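PDB 7A9J: Cfl from Pectobacterium brasiliense, which probably activates carboxylic acids with ATP, as a coronafacic acid ligase of the AMP-binding enzyme family that can serve amide synthesis. Local coordinates for residues I86-Y89 with Y90-K94; N52-L55 with L56-I60; H346-I349 with Y350-N353; Y436-E439 with I440-T443; K128-Y131 with E132-E136. The protein carries 1 engineered substitution. All coordinates share one frame; numbering follows the deposited sequence.

Contact 1: residues I86-Y89 with Y90-K94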
loop_
_atom_site.group_PDB
_atom_site.type_symbol
_atom_site.label_atom_id
_atom_site.label_comp_id
_atom_site.label_asym_id
_atom_site.label_seq_id
_atom_site.Cartn_x
_atom_site.Cartn_y
_atom_site.Cartn_z
ATOM N N ILE A 86 3.624 5.763 -16.255
ATOM C CA ILE A 86 3.341 4.367 -16.586
ATOM C C ILE A 86 3.946 4.012 -17.948
ATOM O O ILE A 86 4.451 2.893 -18.139
ATOM C CB ILE A 86 1.824 4.093 -16.502
ATOM C CG1 ILE A 86 1.524 2.595 -16.809
ATOM C CG2 ILE A 86 1.057 5.071 -17.423
ATOM C CD1 ILE A 86 2.263 1.545 -15.866
ATOM N N ALA A 87 3.994 4.966 -18.887
ATOM C CA ALA A 87 4.654 4.675 -20.144
ATOM C C ALA A 87 6.135 4.376 -19.937
ATOM O O ALA A 87 6.705 3.495 -20.615
ATOM C CB ALA A 87 4.436 5.850 -21.095
ATOM N N THR A 88 6.779 5.122 -19.021
ATOM C CA THR A 88 8.209 4.937 -18.788
ATOM C C THR A 88 8.477 3.595 -18.141
ATOM O O THR A 88 9.435 2.921 -18.509
ATOM C CB THR A 88 8.731 6.067 -17.886
ATOM O OG1 THR A 88 8.644 7.304 -18.627
ATOM C CG2 THR A 88 10.188 5.823 -17.483
ATOM N N TYR A 89 7.635 3.182 -17.162
ATOM C CA TYR A 89 7.801 1.826 -16.629
ATOM C C TYR A 89 7.777 0.795 -17.757
ATOM O O TYR A 89 8.636 -0.085 -17.821
ATOM C CB TYR A 89 6.681 1.467 -15.636
ATOM C CG TYR A 89 6.645 2.208 -14.371
ATOM C CD1 TYR A 89 7.819 2.679 -13.758
ATOM C CD2 TYR A 89 5.430 2.410 -13.738
ATOM C CE1 TYR A 89 7.763 3.315 -12.499
ATOM C CE2 TYR A 89 5.356 3.075 -12.506
ATOM C CZ TYR A 89 6.522 3.512 -11.887
ATOM O OH TYR A 89 6.485 4.146 -10.662
ATOM N N TYR A 90 6.789 0.882 -18.653
ATOM C CA TYR A 90 6.710 -0.118 -19.700
ATOM C C TYR A 90 7.862 -0.011 -20.698
ATOM O O TYR A 90 8.319 -1.036 -21.250
ATOM C CB TYR A 90 5.412 0.049 -20.454
ATOM C CG TYR A 90 4.268 -0.650 -19.748
ATOM C CD1 TYR A 90 4.287 -2.052 -19.590
ATOM C CD2 TYR A 90 3.145 0.056 -19.343
ATOM C CE1 TYR A 90 3.183 -2.727 -19.005
ATOM C CE2 TYR A 90 2.052 -0.605 -18.766
ATOM C CZ TYR A 90 2.093 -1.996 -18.622
ATOM O OH TYR A 90 1.021 -2.649 -18.071
ATOM N N ALA A 91 8.324 1.209 -20.976
ATOM C CA ALA A 91 9.477 1.336 -21.870
ATOM C C ALA A 91 10.734 0.688 -21.277
ATOM O O ALA A 91 11.519 0.066 -22.029
ATOM C CB ALA A 91 9.733 2.806 -22.247
ATOM N N CYS A 92 10.955 0.852 -19.948
ATOM C CA CYS A 92 12.082 0.218 -19.284
ATOM C C CYS A 92 11.971 -1.291 -19.390
ATOM O O CYS A 92 12.934 -1.984 -19.751
ATOM C CB CYS A 92 12.095 0.633 -17.808
ATOM S SG CYS A 92 12.596 2.353 -17.631
ATOM N N LEU A 93 10.763 -1.796 -19.130
ATOM C CA LEU A 93 10.509 -3.233 -19.246
ATOM C C LEU A 93 10.753 -3.739 -20.658
ATOM O O LEU A 93 11.322 -4.826 -20.845
ATOM C CB LEU A 93 9.059 -3.524 -18.837
ATOM C CG LEU A 93 8.851 -3.443 -17.296
ATOM C CD1 LEU A 93 7.345 -3.413 -16.986
ATOM C CD2 LEU A 93 9.518 -4.569 -16.551
ATOM N N LYS A 94 10.280 -2.986 -21.666
ATOM C CA LYS A 94 10.429 -3.387 -23.048
ATOM C C LYS A 94 11.894 -3.603 -23.404
ATOM O O LYS A 94 12.237 -4.560 -24.105
ATOM C CB LYS A 94 9.818 -2.295 -23.954
ATOM C CG LYS A 94 9.958 -2.540 -25.444
ATOM C CD LYS A 94 9.173 -1.458 -26.246
ATOM C CE LYS A 94 9.611 -1.385 -27.752
ATOM N NZ LYS A 94 9.459 -2.685 -28.476
#
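Ile86 CD1, in the conformer described here, meets the edge of the Tyr89 ring, in its plane, and also lies 3.6 Å from CE2 of the Tyr90 ring, so that in this conformer one isoleucine branch touches both aromatics. The Tyr89 ring also meets Phe99, and the Tyr90 ring meets Phe28 and Phe247. The reach of Ile86 depends on CG1 standing opposite its backbone N (chi1 -178°), which sends the longer branch along the helix toward Tyr90. Beneath the side chains runs the regular alpha-helical ladder, with Tyr90 N bonded to Ile86 O at 3.1 Å and Leu93 N to Tyr89 O at 3.0 Å. The helix is the crossover of a beta-alpha-beta unit between strands 74-78 and 98-101; Thr88, Tyr89 and Cys92 face strand 74-78, while Ala87 and Ala91 turn their small methyls to helix 50-66. Two hydroxyls find partners in this buried setting: Thr88 OG1 bonds to Glu84 O and Tyr89 OH to Leu237 O. The chemistry is therefore that of a core helix, apolar between side chains, with the hydroxyls of Thr88 and Tyr89 answered by main-chain carbonyls.

Contact 2: residues N52-L55 with L56-I60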
loop_
_atom_site.group_PDB
_atom_site.type_symbol
_atom_site.label_atom_id
_atom_site.label_comp_id
_atom_site.label_asym_id
_atom_site.label_seq_id
_atom_site.Cartn_x
_atom_site.Cartn_y
_atom_site.Cartn_z
ATOM N N ASN A 52 -2.593 4.192 -28.242
ATOM C CA ASN A 52 -1.702 5.369 -28.146
ATOM C C ASN A 52 -0.709 5.278 -26.991
ATOM O O ASN A 52 0.394 5.857 -27.076
ATOM C CB ASN A 52 -2.546 6.635 -28.104
ATOM C CG ASN A 52 -3.120 6.989 -29.556
ATOM O OD1 ASN A 52 -2.410 6.791 -30.585
ATOM N ND2 ASN A 52 -4.383 7.438 -29.662
ATOM N N LEU A 53 -1.083 4.620 -25.879
ATOM C CA LEU A 53 -0.115 4.379 -24.831
ATOM C C LEU A 53 0.995 3.457 -25.318
ATOM O O LEU A 53 2.168 3.726 -25.053
ATOM C CB LEU A 53 -0.822 3.820 -23.579
ATOM C CG LEU A 53 0.051 3.378 -22.431
ATOM C CD1 LEU A 53 0.895 4.555 -21.998
ATOM C CD2 LEU A 53 -0.884 2.887 -21.252
ATOM N N LEU A 54 0.662 2.391 -26.062
ATOM C CA LEU A 54 1.708 1.575 -26.679
ATOM C C LEU A 54 2.608 2.406 -27.600
ATOM O O LEU A 54 3.834 2.244 -27.589
ATOM C CB LEU A 54 1.099 0.381 -27.431
ATOM C CG LEU A 54 2.064 -0.491 -28.248
ATOM C CD1 LEU A 54 3.086 -1.224 -27.303
ATOM C CD2 LEU A 54 1.295 -1.483 -29.086
ATOM N N LEU A 55 2.033 3.294 -28.408
ATOM C CA LEU A 55 2.875 4.110 -29.284
ATOM C C LEU A 55 3.826 4.973 -28.473
ATOM O O LEU A 55 5.006 5.057 -28.818
ATOM C CB LEU A 55 2.038 4.994 -30.201
ATOM C CG LEU A 55 1.219 4.207 -31.222
ATOM C CD1 LEU A 55 0.681 5.224 -32.183
ATOM C CD2 LEU A 55 2.080 3.213 -31.969
ATOM N N LEU A 56 3.340 5.573 -27.373
ATOM C CA LEU A 56 4.199 6.391 -26.502
ATOM C C LEU A 56 5.320 5.554 -25.867
ATOM O O LEU A 56 6.496 5.959 -25.851
ATOM C CB LEU A 56 3.351 7.038 -25.393
ATOM C CG LEU A 56 4.072 7.825 -24.291
ATOM C CD1 LEU A 56 4.865 8.949 -24.993
ATOM C CD2 LEU A 56 3.034 8.412 -23.353
ATOM N N ILE A 57 4.969 4.355 -25.393
ATOM C CA ILE A 57 5.954 3.439 -24.821
ATOM C C ILE A 57 7.036 3.131 -25.833
ATOM O O ILE A 57 8.240 3.113 -25.511
ATOM C CB ILE A 57 5.266 2.136 -24.374
ATOM C CG1 ILE A 57 4.494 2.406 -23.105
ATOM C CG2 ILE A 57 6.338 1.065 -24.072
ATOM C CD1 ILE A 57 3.364 1.381 -22.874
ATOM N N GLN A 58 6.624 2.866 -27.072
ATOM C CA GLN A 58 7.592 2.568 -28.121
ATOM C C GLN A 58 8.520 3.743 -28.384
ATOM O O GLN A 58 9.732 3.528 -28.554
ATOM C CB GLN A 58 6.889 2.123 -29.419
ATOM C CG GLN A 58 6.211 0.752 -29.195
ATOM C CD GLN A 58 5.390 0.325 -30.431
ATOM O OE1 GLN A 58 5.099 1.122 -31.319
ATOM N NE2 GLN A 58 5.015 -0.930 -30.459
ATOM N N ARG A 59 7.974 4.989 -28.453
ATOM C CA ARG A 59 8.824 6.161 -28.679
ATOM C C ARG A 59 9.831 6.344 -27.527
ATOM O O ARG A 59 11.025 6.645 -27.782
ATOM C CB ARG A 59 7.979 7.424 -28.858
ATOM C CG ARG A 59 7.280 7.524 -30.220
ATOM C CD ARG A 59 6.773 8.942 -30.470
ATOM N NE ARG A 59 6.422 9.058 -31.890
ATOM C CZ ARG A 59 6.891 9.955 -32.741
ATOM N NH1 ARG A 59 6.462 9.921 -33.995
ATOM N NH2 ARG A 59 7.750 10.895 -32.357
ATOM N N ILE A 60 9.380 6.125 -26.287
ATOM C CA ILE A 60 10.287 6.277 -25.148
ATOM C C ILE A 60 11.397 5.238 -25.242
ATOM O O ILE A 60 12.587 5.566 -25.133
ATOM C CB ILE A 60 9.550 6.182 -23.796
ATOM C CG1 ILE A 60 8.522 7.314 -23.608
ATOM C CG2 ILE A 60 10.604 6.257 -22.650
ATOM C CD1 ILE A 60 7.396 6.931 -22.549
HETATM O O HOH W 1 5.600 4.416 -31.486
#
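Leu54 overlaps the amide end of Gln58, its CG and CD1 both lying 3.7 Å from Gln58 NE2. The pair belongs to an amphipathic alpha-helix, 50-66, in which residues four apart share a flank and the character of the side chains changes from one flank to the next. Gln58 starts with CG opposite its own carbonyl carbon (chi1 -68°) and then runs extended back along the helix, which lays the flat amide across the leucine branches. The other end of that amide turns to a second leucine: Gln58 OE1 is 3.7 Å from Leu55 CD2, so aliphatic carbons meet both polar atoms. On the buried flank the side chains meet through carbon alone. Leu53 and Ile57 meet at a slant, Leu53 CG lying 3.9 Å from Ile57 CD1, and both side chains press on Phe28 of helix 24-34. Ile57 also reaches Tyr90, and Leu56 reaches Ala87, both on helix 83-95. Arg59, by contrast, extends away from this packing and bonds through NH2 to Ile167 O. The main-chain ladder is regular, Ile57 N to Leu53 O measuring 2.9 Å. Leu55 O does double duty: it accepts hydrogen bonds from Arg59 N at 3.0 Å and from a water at 2.8 Å, and the same water gives a weak bond of 3.3 Å to Gln58 OE1.

Contact 3: residues H346-I349 with Y350-N353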
loop_
_atom_site.group_PDB
_atom_site.type_symbol
_atom_site.label_atom_id
_atom_site.label_comp_id
_atom_site.label_asym_id
_atom_site.label_seq_id
_atom_site.Cartn_x
_atom_site.Cartn_y
_atom_site.Cartn_z
ATOM N N HIS A 346 -8.493 -9.996 1.790
ATOM C CA HIS A 346 -9.760 -10.130 2.468
ATOM C C HIS A 346 -10.833 -9.538 1.571
ATOM O O HIS A 346 -10.945 -8.317 1.453
ATOM C CB HIS A 346 -9.730 -9.447 3.840
ATOM C CG HIS A 346 -10.761 -9.995 4.747
ATOM N ND1 HIS A 346 -11.959 -10.491 4.276
ATOM C CD2 HIS A 346 -10.758 -10.204 6.094
ATOM C CE1 HIS A 346 -12.653 -10.985 5.300
ATOM N NE2 HIS A 346 -11.934 -10.847 6.403
ATOM N N HIS A 347 -11.582 -10.396 0.887
ATOM C CA HIS A 347 -12.545 -9.861 -0.069
ATOM C C HIS A 347 -13.825 -9.383 0.607
ATOM O O HIS A 347 -14.687 -8.867 -0.060
ATOM C CB HIS A 347 -12.860 -10.947 -1.111
ATOM C CG HIS A 347 -13.409 -12.178 -0.499
ATOM N ND1 HIS A 347 -12.591 -13.172 -0.006
ATOM C CD2 HIS A 347 -14.683 -12.572 -0.273
ATOM C CE1 HIS A 347 -13.345 -14.147 0.494
ATOM N NE2 HIS A 347 -14.616 -13.805 0.363
ATOM N N ASP A 348 -13.964 -9.482 1.955
ATOM C CA ASP A 348 -15.157 -8.927 2.588
ATOM C C ASP A 348 -14.944 -8.772 4.114
ATOM O O ASP A 348 -15.413 -9.568 4.891
ATOM C CB ASP A 348 -16.353 -9.847 2.292
ATOM C CG ASP A 348 -17.692 -9.258 2.679
ATOM O OD1 ASP A 348 -18.685 -9.968 2.375
ATOM O OD2 ASP A 348 -17.808 -8.180 3.321
ATOM N N ILE A 349 -14.212 -7.733 4.517
ATOM C CA ILE A 349 -13.780 -7.621 5.920
ATOM C C ILE A 349 -14.966 -7.611 6.850
ATOM O O ILE A 349 -14.953 -8.237 7.918
ATOM C CB ILE A 349 -12.970 -6.332 6.088
ATOM C CG1 ILE A 349 -11.771 -6.339 5.147
ATOM C CG2 ILE A 349 -12.498 -6.300 7.587
ATOM C CD1 ILE A 349 -11.116 -4.914 5.100
ATOM N N TYR A 350 -16.002 -6.851 6.485
ATOM C CA TYR A 350 -17.065 -6.591 7.411
ATOM C C TYR A 350 -17.893 -7.847 7.679
ATOM O O TYR A 350 -18.575 -7.941 8.700
ATOM C CB TYR A 350 -17.904 -5.449 6.868
ATOM C CG TYR A 350 -18.992 -4.992 7.775
ATOM C CD1 TYR A 350 -18.742 -4.654 9.132
ATOM C CD2 TYR A 350 -20.288 -4.905 7.326
ATOM C CE1 TYR A 350 -19.740 -4.250 9.950
ATOM C CE2 TYR A 350 -21.318 -4.485 8.158
ATOM C CZ TYR A 350 -21.037 -4.145 9.466
ATOM O OH TYR A 350 -22.039 -3.753 10.307
ATOM N N ALA A 351 -17.830 -8.827 6.754
ATOM C CA ALA A 351 -18.576 -10.069 6.953
ATOM C C ALA A 351 -18.081 -10.878 8.173
ATOM O O ALA A 351 -18.788 -11.757 8.694
ATOM C CB ALA A 351 -18.452 -10.931 5.696
ATOM N N ILE A 352 -16.836 -10.641 8.563
ATOM C CA ILE A 352 -16.225 -11.377 9.684
ATOM C C ILE A 352 -16.223 -10.461 10.896
ATOM O O ILE A 352 -15.613 -9.382 10.840
ATOM C CB ILE A 352 -14.783 -11.796 9.330
ATOM C CG1 ILE A 352 -14.721 -12.502 7.949
ATOM C CG2 ILE A 352 -14.229 -12.669 10.461
ATOM C CD1 ILE A 352 -15.603 -13.663 7.898
ATOM N N ASN A 353 -16.902 -10.892 11.954
ATOM C CA ASN A 353 -17.066 -10.043 13.148
ATOM C C ASN A 353 -15.735 -9.867 13.875
ATOM O O ASN A 353 -15.442 -8.760 14.324
ATOM C CB ASN A 353 -18.184 -10.577 14.046
ATOM C CG ASN A 353 -19.562 -10.364 13.385
ATOM O OD1 ASN A 353 -20.042 -9.220 13.262
ATOM N ND2 ASN A 353 -20.142 -11.442 12.863
HETATM O O HOH W 2 -16.577 -5.750 3.877
#
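His346 and Ile352 close the tight side of this turn, the isoleucine CG1 meeting the imidazole edge in the ring plane, 3.6 Å from His346 NE2. One face of that ring is covered by Ile349 CA, 3.6 Å above its centre. The ring is fixed by bonds at both nitrogens: ND1 accepts Asp348 N at 3.2 Å, and NE2 is bonded to Ser356 OG. Between these residues the chain makes a short 3-10 turn in the connection from strand 342-346 to strand 356-360. Its i to i+3 bonds, Ala351 N to Asp348 O and Ile352 N to Ile349 O, are each 3.1 Å, with the donors well above the carbonyl planes. The looser side belongs to Asp348 and the exposed Ala351. There Asp348 OD1 merely touches Ala351 CB at 3.5 Å, and a water takes over the polar work, donating to Asp348 OD2 at 2.8 Å while accepting Tyr350 N at 2.9 Å.

Contact 4: residues Y436-E439 with I440-T443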
loop_
_atom_site.group_PDB
_atom_site.type_symbol
_atom_site.label_atom_id
_atom_site.label_comp_id
_atom_site.label_asym_id
_atom_site.label_seq_id
_atom_site.Cartn_x
_atom_site.Cartn_y
_atom_site.Cartn_z
ATOM N N TYR A 436 -4.645 -10.341 23.722
ATOM C CA TYR A 436 -4.389 -9.547 22.525
ATOM C C TYR A 436 -5.220 -8.287 22.568
ATOM O O TYR A 436 -6.444 -8.367 22.356
ATOM C CB TYR A 436 -4.756 -10.386 21.290
ATOM C CG TYR A 436 -4.099 -11.737 21.306
ATOM C CD1 TYR A 436 -2.724 -11.847 21.248
ATOM C CD2 TYR A 436 -4.860 -12.899 21.464
ATOM C CE1 TYR A 436 -2.102 -13.115 21.320
ATOM C CE2 TYR A 436 -4.279 -14.137 21.524
ATOM C CZ TYR A 436 -2.888 -14.235 21.453
ATOM O OH TYR A 436 -2.353 -15.482 21.474
ATOM N N PRO A 437 -4.601 -7.113 22.707
ATOM C CA PRO A 437 -5.364 -5.857 22.737
ATOM C C PRO A 437 -6.320 -5.683 21.570
ATOM O O PRO A 437 -7.450 -5.249 21.781
ATOM C CB PRO A 437 -4.257 -4.790 22.741
ATOM C CG PRO A 437 -3.122 -5.495 23.377
ATOM C CD PRO A 437 -3.163 -6.878 22.878
ATOM N N ILE A 438 -5.894 -5.988 20.334
ATOM C CA ILE A 438 -6.777 -5.755 19.201
ATOM C C ILE A 438 -8.080 -6.534 19.359
ATOM O O ILE A 438 -9.160 -6.040 18.974
ATOM C CB ILE A 438 -6.041 -6.066 17.883
ATOM C CG1 ILE A 438 -6.843 -5.483 16.729
ATOM C CG2 ILE A 438 -5.913 -7.555 17.599
ATOM C CD1 ILE A 438 -6.154 -5.631 15.418
ATOM N N GLU A 439 -8.024 -7.725 19.973
ATOM C CA GLU A 439 -9.247 -8.494 20.168
ATOM C C GLU A 439 -10.156 -7.834 21.217
ATOM O O GLU A 439 -11.385 -7.775 21.046
ATOM C CB GLU A 439 -8.876 -9.931 20.583
ATOM C CG GLU A 439 -10.040 -10.855 20.915
ATOM C CD GLU A 439 -9.668 -11.988 21.904
ATOM O OE1 GLU A 439 -8.530 -12.511 21.866
ATOM O OE2 GLU A 439 -10.522 -12.356 22.744
ATOM N N ILE A 440 -9.568 -7.307 22.301
ATOM C CA ILE A 440 -10.383 -6.653 23.320
ATOM C C ILE A 440 -10.991 -5.371 22.776
ATOM O O ILE A 440 -12.165 -5.071 23.037
ATOM C CB ILE A 440 -9.556 -6.357 24.579
ATOM C CG1 ILE A 440 -8.973 -7.641 25.151
ATOM C CG2 ILE A 440 -10.446 -5.648 25.624
ATOM C CD1 ILE A 440 -7.979 -7.384 26.257
ATOM N N GLU A 441 -10.182 -4.575 22.060
ATOM C CA GLU A 441 -10.671 -3.344 21.432
ATOM C C GLU A 441 -11.842 -3.628 20.513
ATOM O O GLU A 441 -12.837 -2.888 20.512
ATOM C CB GLU A 441 -9.540 -2.670 20.638
ATOM C CG GLU A 441 -8.427 -2.064 21.501
ATOM C CD GLU A 441 -7.093 -1.928 20.766
ATOM O OE1 GLU A 441 -7.051 -1.970 19.487
ATOM O OE2 GLU A 441 -6.089 -1.710 21.455
ATOM N N ASN A 442 -11.756 -4.708 19.731
ATOM C CA ASN A 442 -12.844 -5.007 18.809
ATOM C C ASN A 442 -14.143 -5.273 19.552
ATOM O O ASN A 442 -15.209 -4.849 19.113
ATOM C CB ASN A 442 -12.495 -6.193 17.913
ATOM C CG ASN A 442 -13.632 -6.541 16.959
ATOM O OD1 ASN A 442 -13.950 -5.777 16.034
ATOM N ND2 ASN A 442 -14.268 -7.684 17.193
ATOM N N THR A 443 -14.068 -5.937 20.703
ATOM C CA THR A 443 -15.264 -6.174 21.501
ATOM C C THR A 443 -15.817 -4.870 22.063
ATOM O O THR A 443 -17.024 -4.622 22.012
ATOM C CB THR A 443 -14.927 -7.150 22.633
ATOM O OG1 THR A 443 -14.544 -8.401 22.055
ATOM C CG2 THR A 443 -16.151 -7.348 23.542
HETATM O O HOH W 3 -12.944 -9.149 19.237
#
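Glu441 N and Pro437 O make a short, almost linear backbone bond of 2.8 Å (178° at the hydrogen) in the first turn of a helix whose N-cap is Tyr436, where the bond from Ile440 N to Tyr436 O is weak at 3.3 Å. Glu441 folds back over the same carbonyl. With CG opposite its own carbonyl carbon (chi1 -70°), its CG comes within 3.3 Å of Pro437 O, and the carboxylate continues alongside the proline, OE2 lying 3.8 Å from Pro437 CB. Its charge is met from outside the turn: OE1 forms a salt bridge with Arg517, while OE2 accepts Val455 N. Further along, a water ties the helix surface together, donating to Glu439 O at 2.8 Å and accepting Asn442 ND2 at 2.8 Å. Glu439 itself directs OE1 to the edge of the Tyr436 ring, in its plane, and pairs OE2 with Lys496. The helix packs Pro437 and Ile440 on Val455 of strand 450-460, sets Thr443 against helix 481-491, and turns Tyr436 and Ile438 to strand 418-423, so that it lies between elements of the C-terminal region and a strand of the preceding part of the chain.

Contact 5: residues K128-Y131 with E132-E136. With PO4 (phosphate ion), chain C.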
loop_
_atom_site.group_PDB
_atom_site.type_symbol
_atom_site.label_atom_id
_atom_site.label_comp_id
_atom_site.label_asym_id
_atom_site.label_seq_id
_atom_site.Cartn_x
_atom_site.Cartn_y
_atom_site.Cartn_z
ATOM N N LYS A 128 8.230 19.309 -11.037
ATOM C CA LYS A 128 8.160 19.599 -9.606
ATOM C C LYS A 128 9.251 18.843 -8.841
ATOM O O LYS A 128 9.946 19.438 -8.007
ATOM C CB LYS A 128 6.759 19.191 -9.108
ATOM C CG LYS A 128 6.508 19.417 -7.604
ATOM C CD LYS A 128 4.987 19.346 -7.342
ATOM C CE LYS A 128 4.622 19.524 -5.850
ATOM N NZ LYS A 128 3.200 19.085 -5.586
ATOM N N ARG A 129 9.423 17.549 -9.134
ATOM C CA ARG A 129 10.380 16.706 -8.395
ATOM C C ARG A 129 11.819 17.104 -8.715
ATOM O O ARG A 129 12.658 17.265 -7.817
ATOM C CB ARG A 129 10.137 15.225 -8.712
ATOM C CG ARG A 129 9.251 14.518 -7.635
ATOM C CD ARG A 129 7.982 15.348 -7.255
ATOM N NE ARG A 129 7.005 15.398 -8.372
ATOM C CZ ARG A 129 5.714 15.681 -8.196
ATOM N NH1 ARG A 129 5.268 15.911 -6.935
ATOM N NH2 ARG A 129 4.895 15.772 -9.254
ATOM N N PHE A 130 12.114 17.307 -9.996
ATOM C CA PHE A 130 13.455 17.723 -10.383
ATOM C C PHE A 130 13.869 19.032 -9.735
ATOM O O PHE A 130 15.002 19.162 -9.283
ATOM C CB PHE A 130 13.543 17.826 -11.937
ATOM C CG PHE A 130 14.901 18.259 -12.415
ATOM C CD1 PHE A 130 15.965 17.356 -12.378
ATOM C CD2 PHE A 130 15.086 19.509 -12.956
ATOM C CE1 PHE A 130 17.244 17.787 -12.830
ATOM C CE2 PHE A 130 16.366 19.969 -13.364
ATOM C CZ PHE A 130 17.433 19.067 -13.326
ATOM N N TYR A 131 13.029 20.072 -9.790
ATOM C CA TYR A 131 13.534 21.358 -9.383
ATOM C C TYR A 131 13.664 21.440 -7.863
ATOM O O TYR A 131 14.421 22.262 -7.370
ATOM C CB TYR A 131 12.660 22.489 -9.927
ATOM C CG TYR A 131 13.095 22.778 -11.344
ATOM C CD1 TYR A 131 14.272 23.484 -11.579
ATOM C CD2 TYR A 131 12.377 22.278 -12.430
ATOM C CE1 TYR A 131 14.705 23.761 -12.928
ATOM C CE2 TYR A 131 12.810 22.537 -13.756
ATOM C CZ TYR A 131 13.964 23.228 -13.966
ATOM O OH TYR A 131 14.402 23.517 -15.271
ATOM N N GLU A 132 12.981 20.546 -7.159
ATOM C CA GLU A 132 13.177 20.450 -5.703
ATOM C C GLU A 132 14.505 19.778 -5.348
ATOM O O GLU A 132 14.953 19.836 -4.187
ATOM C CB GLU A 132 12.024 19.617 -5.114
ATOM C CG GLU A 132 10.747 20.411 -4.865
ATOM C CD GLU A 132 9.501 19.522 -4.645
ATOM O OE1 GLU A 132 9.597 18.258 -4.619
ATOM O OE2 GLU A 132 8.401 20.107 -4.494
ATOM N N THR A 133 15.116 19.109 -6.320
ATOM C CA THR A 133 16.229 18.187 -6.122
ATOM C C THR A 133 17.370 18.455 -7.100
ATOM O O THR A 133 18.223 17.585 -7.303
ATOM C CB THR A 133 15.730 16.753 -6.306
ATOM O OG1 THR A 133 14.411 16.645 -5.767
ATOM C CG2 THR A 133 16.614 15.790 -5.507
ATOM N N LYS A 134 17.373 19.619 -7.740
ATOM C CA LYS A 134 18.158 19.793 -8.961
ATOM C C LYS A 134 19.657 19.646 -8.694
ATOM O O LYS A 134 20.371 18.939 -9.417
ATOM C CB LYS A 134 17.880 21.184 -9.551
ATOM C CG LYS A 134 18.681 21.415 -10.861
ATOM C CD LYS A 134 18.104 22.546 -11.648
ATOM C CE LYS A 134 18.946 22.812 -12.918
ATOM N NZ LYS A 134 20.335 23.322 -12.712
ATOM N N GLN A 135 20.156 20.341 -7.683
ATOM C CA GLN A 135 21.593 20.327 -7.435
ATOM C C GLN A 135 22.058 18.924 -7.074
ATOM O O GLN A 135 23.096 18.455 -7.556
ATOM C CB GLN A 135 21.929 21.320 -6.330
ATOM C CG GLN A 135 21.862 22.756 -6.823
ATOM C CD GLN A 135 22.095 23.753 -5.717
ATOM O OE1 GLN A 135 22.163 23.379 -4.536
ATOM N NE2 GLN A 135 22.234 25.035 -6.085
ATOM N N GLU A 136 21.259 18.218 -6.279
ATOM C CA GLU A 136 21.595 16.850 -5.892
ATOM C C GLU A 136 21.605 15.924 -7.104
ATOM O O GLU A 136 22.560 15.176 -7.327
ATOM C CB GLU A 136 20.608 16.354 -4.819
ATOM C CG GLU A 136 20.697 17.107 -3.475
ATOM C CD GLU A 136 20.031 18.504 -3.473
ATOM O OE1 GLU A 136 19.367 18.881 -4.481
ATOM O OE2 GLU A 136 20.164 19.224 -2.464
HETATM P P PO4 C . 1.390 16.459 -8.083
HETATM O O1 PO4 C . 2.296 16.438 -6.831
HETATM O O2 PO4 C . 0.763 17.820 -8.290
HETATM O O3 PO4 C . 0.303 15.449 -7.878
HETATM O O4 PO4 C . 2.136 16.111 -9.325
#
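Thr133 OG1 donates a 2.8 Å bond to Arg129 O, a side-chain hydroxyl gripping a helix carbonyl near the junction of helix 127-132 with helix 134-138. Its N bonds to Phe130 O at 3.0 Å, and the Glu132 N bonds to Lys128 O and Arg129 O are both weak, so the ladder is irregular here. Lys134 lies across the Phe130 ring: its CD is 3.6 Å from Phe130 CE2, its CB stands over one face toward the rim, and CD is also 3.8 Å from Tyr131 CE1. Beyond it the amine turns off at chi4 (-66°) to a salt bridge with Glu138. At the other end, Lys128 and Arg129 hold a phosphate that probably came from the crystallisation liquor. Arg129, bent at chi2 and chi3, presents its guanidinium edge, with NH1 3.0 Å from O1 and NH2 2.8 Å from O4 of the phosphate; NH2 is also salt-bridged to Asp126. Lys128 NZ adds a bond of 3.1 Å to O1, and the backbone N of Glu261 also bonds to the phosphate. The arrangement is the junction of two short helices after strand 122-125 of a parallel sheet, with Thr133 at the N-cap position, though its hydroxyl, spent on Arg129 O, does not cap.

Contacts 1 and 2 are neighbours, their centres about 9 Å apart: helices 83-95 and 50-66 meet where Tyr90 CB lies 3.4 Å from Ile57 CD1. Contact 1 is wholly buried, whereas contact 2 keeps a polar, hydrated flank. Contact 5 is also partly buried and does not touch either, yet its Arg129 and Thr133 pack on strand 74-78, the strand that Thr88 and Cys92 of contact 1 also face. Contacts 3 and 4 lie across the chain's centre from contact 1 and meet through a probable hydrogen bond between Asn353 O and Asn442 ND2. Both use water and polar ends, but contact 3 is a 3-10 turn around a histidine, contact 4 a helix start with salt-bridged glutamates, and contact 5 alone holds a phosphate.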